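Local atomic coordinates of acid phosphatase (PDB entry 2A6P), a protein that removes phosphate from a broad range of phosphorylated substrates and can serve as a fructose-1,6-bisphosphatase in gluconeogenesis. Residues 173-185 / 189-201. Numbering follows the deposited sequence.
Sequences RFAMPTASIGICG and GVRQLAVLGLTGH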
loop_
_atom_site.group_PDB
_atom_site.type_symbol
_atom_site.label_atom_id
_atom_site.label_comp_id
_atom_site.label_asym_id
_atom_site.label_seq_id
_atom_site.Cartn_x
_atom_site.Cartn_y
_atom_site.Cartn_z
ATOM N N ARG A 173 -9.916 -3.138 -0.752
ATOM C CA ARG A 173 -9.155 -1.965 -1.185
ATOM C C ARG A 173 -7.637 -2.139 -1.259
ATOM O O ARG A 173 -6.928 -1.189 -1.602
ATOM C CB ARG A 173 -9.473 -0.794 -0.259
ATOM C CG ARG A 173 -10.961 -0.545 -0.076
ATOM C CD ARG A 173 -11.625 -0.197 -1.408
ATOM N NE ARG A 173 -13.035 0.164 -1.246
ATOM C CZ ARG A 173 -13.742 0.823 -2.157
ATOM N NH1 ARG A 173 -13.166 1.193 -3.296
ATOM N NH2 ARG A 173 -15.016 1.125 -1.929
ATOM N N PHE A 174 -7.138 -3.334 -0.953
ATOM C CA PHE A 174 -5.703 -3.579 -0.978
ATOM C C PHE A 174 -5.329 -4.814 -1.785
ATOM O O PHE A 174 -5.835 -5.901 -1.520
ATOM C CB PHE A 174 -5.168 -3.757 0.446
ATOM C CG PHE A 174 -5.602 -2.680 1.400
ATOM C CD1 PHE A 174 -6.593 -2.930 2.355
ATOM C CD2 PHE A 174 -5.039 -1.413 1.333
ATOM C CE1 PHE A 174 -7.022 -1.934 3.235
ATOM C CE2 PHE A 174 -5.458 -0.397 2.208
ATOM C CZ PHE A 174 -6.456 -0.660 3.165
ATOM N N ALA A 175 -4.434 -4.650 -2.754
ATOM C CA ALA A 175 -3.995 -5.781 -3.571
ATOM C C ALA A 175 -2.938 -6.570 -2.799
ATOM O O ALA A 175 -2.355 -6.067 -1.833
ATOM C CB ALA A 175 -3.416 -5.294 -4.887
ATOM N N MET A 176 -2.695 -7.802 -3.235
ATOM C CA MET A 176 -1.712 -8.679 -2.614
ATOM C C MET A 176 -1.448 -9.785 -3.618
ATOM O O MET A 176 -1.985 -10.885 -3.486
ATOM C CB MET A 176 -2.268 -9.296 -1.324
ATOM C CG MET A 176 -1.224 -9.957 -0.401
ATOM S SD MET A 176 -0.269 -8.787 0.668
ATOM C CE MET A 176 1.236 -9.726 0.924
ATOM N N PRO A 177 -0.635 -9.502 -4.656
ATOM C CA PRO A 177 -0.333 -10.526 -5.671
ATOM C C PRO A 177 0.597 -11.618 -5.154
ATOM O O PRO A 177 1.182 -11.486 -4.073
ATOM C CB PRO A 177 0.267 -9.713 -6.832
ATOM C CG PRO A 177 0.884 -8.519 -6.142
ATOM C CD PRO A 177 -0.122 -8.175 -5.052
ATOM N N THR A 178 0.719 -12.701 -5.920
ATOM C CA THR A 178 1.560 -13.829 -5.524
ATOM C C THR A 178 3.012 -13.418 -5.365
ATOM O O THR A 178 3.572 -12.725 -6.207
ATOM C CB THR A 178 1.498 -14.970 -6.552
ATOM O OG1 THR A 178 1.965 -14.494 -7.816
ATOM C CG2 THR A 178 0.076 -15.484 -6.697
ATOM N N ALA A 179 3.620 -13.869 -4.277
ATOM C CA ALA A 179 5.014 -13.562 -3.975
ATOM C C ALA A 179 5.249 -12.081 -3.724
ATOM O O ALA A 179 6.359 -11.590 -3.920
ATOM C CB ALA A 179 5.924 -14.049 -5.107
ATOM N N SER A 180 4.212 -11.367 -3.292
ATOM C CA SER A 180 4.349 -9.942 -2.999
ATOM C C SER A 180 4.491 -9.705 -1.487
ATOM O O SER A 180 4.058 -10.523 -0.664
ATOM C CB SER A 180 3.145 -9.169 -3.536
ATOM O OG SER A 180 1.970 -9.470 -2.808
ATOM N N ILE A 181 5.095 -8.576 -1.139
ATOM C CA ILE A 181 5.337 -8.197 0.247
ATOM C C ILE A 181 4.621 -6.899 0.651
ATOM O O ILE A 181 4.605 -5.922 -0.102
ATOM C CB ILE A 181 6.869 -8.016 0.499
ATOM C CG1 ILE A 181 7.610 -9.336 0.223
ATOM C CG2 ILE A 181 7.129 -7.517 1.924
ATOM C CD1 ILE A 181 9.127 -9.189 0.234
ATOM N N GLY A 182 4.011 -6.921 1.834
ATOM C CA GLY A 182 3.346 -5.748 2.378
ATOM C C GLY A 182 4.057 -5.496 3.701
ATOM O O GLY A 182 4.467 -6.469 4.342
ATOM N N ILE A 183 4.234 -4.231 4.104
ATOM C CA ILE A 183 4.932 -3.910 5.356
ATOM C C ILE A 183 4.144 -2.943 6.237
ATOM O O ILE A 183 3.762 -1.860 5.803
ATOM C CB ILE A 183 6.335 -3.304 5.084
ATOM C CG1 ILE A 183 7.186 -4.300 4.288
ATOM C CG2 ILE A 183 7.008 -2.928 6.392
ATOM C CD1 ILE A 183 8.553 -3.818 3.968
ATOM N N CYS A 184 3.905 -3.345 7.480
ATOM C CA CYS A 184 3.149 -2.526 8.430
ATOM C C CYS A 184 4.055 -1.951 9.513
ATOM O O CYS A 184 4.925 -2.645 10.028
ATOM C CB CYS A 184 2.056 -3.358 9.094
ATOM S SG CYS A 184 0.823 -3.993 7.993
ATOM N N GLY A 185 3.841 -0.684 9.851
ATOM C CA GLY A 185 4.630 -0.027 10.875
ATOM C C GLY A 185 3.827 1.056 11.580
ATOM O O GLY A 185 2.624 0.894 11.788
ATOM N N GLY A 189 2.914 7.666 16.251
ATOM C CA GLY A 189 1.975 6.955 17.111
ATOM C C GLY A 189 0.833 6.178 16.458
ATOM O O GLY A 189 0.068 5.514 17.161
ATOM N N VAL A 190 0.712 6.239 15.133
ATOM C CA VAL A 190 -0.375 5.553 14.439
ATOM C C VAL A 190 0.060 4.315 13.650
ATOM O O VAL A 190 1.056 4.352 12.924
ATOM C CB VAL A 190 -1.098 6.518 13.462
ATOM C CG1 VAL A 190 -2.223 5.793 12.735
ATOM C CG2 VAL A 190 -1.644 7.718 14.220
ATOM N N ARG A 191 -0.686 3.220 13.812
ATOM C CA ARG A 191 -0.402 1.986 13.083
ATOM C C ARG A 191 -0.669 2.329 11.618
ATOM O O ARG A 191 -1.727 2.855 11.268
ATOM C CB ARG A 191 -1.303 0.847 13.583
ATOM C CG ARG A 191 -0.566 -0.107 14.514
ATOM C CD ARG A 191 -1.458 -0.773 15.546
ATOM N NE ARG A 191 -2.629 -1.430 14.968
ATOM C CZ ARG A 191 -3.461 -2.196 15.669
ATOM N NH1 ARG A 191 -3.239 -2.400 16.967
ATOM N NH2 ARG A 191 -4.519 -2.745 15.084
ATOM N N GLN A 192 0.298 2.033 10.761
ATOM C CA GLN A 192 0.185 2.406 9.357
ATOM C C GLN A 192 0.719 1.369 8.373
ATOM O O GLN A 192 1.570 0.552 8.724
ATOM C CB GLN A 192 0.921 3.762 9.188
ATOM C CG GLN A 192 1.520 4.098 7.813
ATOM C CD GLN A 192 2.279 5.435 7.830
ATOM O OE1 GLN A 192 1.676 6.514 7.884
ATOM N NE2 GLN A 192 3.601 5.362 7.802
ATOM N N LEU A 193 0.189 1.405 7.149
ATOM C CA LEU A 193 0.629 0.524 6.057
ATOM C C LEU A 193 1.781 1.293 5.394
ATOM O O LEU A 193 1.569 2.391 4.855
ATOM C CB LEU A 193 -0.493 0.328 5.015
ATOM C CG LEU A 193 -0.586 -0.950 4.158
ATOM C CD1 LEU A 193 -1.098 -0.580 2.778
ATOM C CD2 LEU A 193 0.750 -1.667 4.046
ATOM N N ALA A 194 2.983 0.723 5.422
ATOM C CA ALA A 194 4.150 1.388 4.832
ATOM C C ALA A 194 4.456 0.982 3.383
ATOM O O ALA A 194 4.749 1.842 2.539
ATOM C CB ALA A 194 5.388 1.147 5.718
ATOM N N VAL A 195 4.400 -0.323 3.105
ATOM C CA VAL A 195 4.675 -0.841 1.773
ATOM C C VAL A 195 3.608 -1.865 1.351
ATOM O O VAL A 195 3.101 -2.626 2.173
ATOM C CB VAL A 195 6.079 -1.514 1.719
ATOM C CG1 VAL A 195 6.380 -1.999 0.301
ATOM C CG2 VAL A 195 7.168 -0.525 2.191
ATOM N N LEU A 196 3.269 -1.867 0.064
ATOM C CA LEU A 196 2.284 -2.794 -0.483
ATOM C C LEU A 196 2.639 -3.153 -1.922
ATOM O O LEU A 196 3.177 -2.334 -2.668
ATOM C CB LEU A 196 0.873 -2.185 -0.454
ATOM C CG LEU A 196 -0.261 -3.137 -0.882
ATOM C CD1 LEU A 196 -0.370 -4.281 0.116
ATOM C CD2 LEU A 196 -1.590 -2.396 -0.973
ATOM N N GLY A 197 2.350 -4.388 -2.303
ATOM C CA GLY A 197 2.623 -4.811 -3.658
ATOM C C GLY A 197 4.089 -4.829 -4.045
ATOM O O GLY A 197 4.423 -4.698 -5.237
ATOM N N LEU A 198 4.968 -4.985 -3.058
ATOM C CA LEU A 198 6.402 -5.039 -3.325
ATOM C C LEU A 198 6.669 -6.388 -3.994
ATOM O O LEU A 198 6.277 -7.436 -3.474
ATOM C CB LEU A 198 7.198 -4.960 -2.018
ATOM C CG LEU A 198 8.557 -4.261 -2.003
ATOM C CD1 LEU A 198 9.350 -4.792 -0.821
ATOM C CD2 LEU A 198 9.317 -4.507 -3.294
ATOM N N THR A 199 7.342 -6.355 -5.137
ATOM C CA THR A 199 7.646 -7.557 -5.906
ATOM C C THR A 199 9.114 -7.617 -6.325
ATOM O O THR A 199 9.684 -6.624 -6.793
ATOM C CB THR A 199 6.749 -7.618 -7.181
ATOM O OG1 THR A 199 5.508 -8.266 -6.864
ATOM C CG2 THR A 199 7.442 -8.352 -8.308
ATOM N N GLY A 200 9.717 -8.792 -6.161
ATOM C CA GLY A 200 11.107 -8.969 -6.543
ATOM C C GLY A 200 11.248 -9.710 -7.865
ATOM O O GLY A 200 12.362 -10.024 -8.283
ATOM N N HIS A 201 10.121 -9.979 -8.528
ATOM C CA HIS A 201 10.117 -10.705 -9.800
ATOM C C HIS A 201 9.501 -9.932 -10.966
ATOM O O HIS A 201 10.070 -10.012 -12.081
ATOM C CB HIS A 201 9.376 -12.039 -9.648
ATOM C CG HIS A 201 7.972 -11.900 -9.150
ATOM N ND1 HIS A 201 7.668 -11.719 -7.819
ATOM C CD2 HIS A 201 6.788 -11.908 -9.810
ATOM C CE1 HIS A 201 6.357 -11.623 -7.678
ATOM N NE2 HIS A 201 5.801 -11.736 -8.872
HETATM O O HOH W 1 0.835 -6.676 -1.510
HETATM O O HOH W 2 8.825 -12.020 -5.681
#
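With I183 CG1 turned beside its own backbone N (chi1 -60°) and V195 CG2 likewise beside its N, opposite the carbonyl carbon, the two side chains run side by side in the same direction, their CB atoms 3.8 Å apart and I183 CD1 4.0 Å from V195 CG2. L196 CG is trans to N, and a second torsion of 65° then carries CD1 to 3.3 Å from A175 O and sets CD2 at the edge of the F174 ring, near its plane. Strands 180-185 and 190-196 run antiparallel, their axes at 167°, as a beta hairpin whose second strand is outermost in the chain's sheet; strand 13-17, which leads into H18, the residue inferred to form the phosphohistidine intermediate, pairs with the other side of 180-185. A classic beta bulge interrupts the pairing: A194 and V195 both face I183, and I183 O accepts from both amides, from A194 N at 2.7 Å nearly end-on to the carbonyl and from V195 N at 3.2 Å on a lone pair. Beyond it, I181 and L198 exchange two backbone hydrogen bonds, with I181 N to L198 O at 2.9 Å. Near G197 the strand turns a corner, and one water links G197 N with A175 O and S180 OG. At the homodimer interface F174 packs on F174 of the second subunit, and L193 and L196 make backbone hydrogen bonds to that subunit.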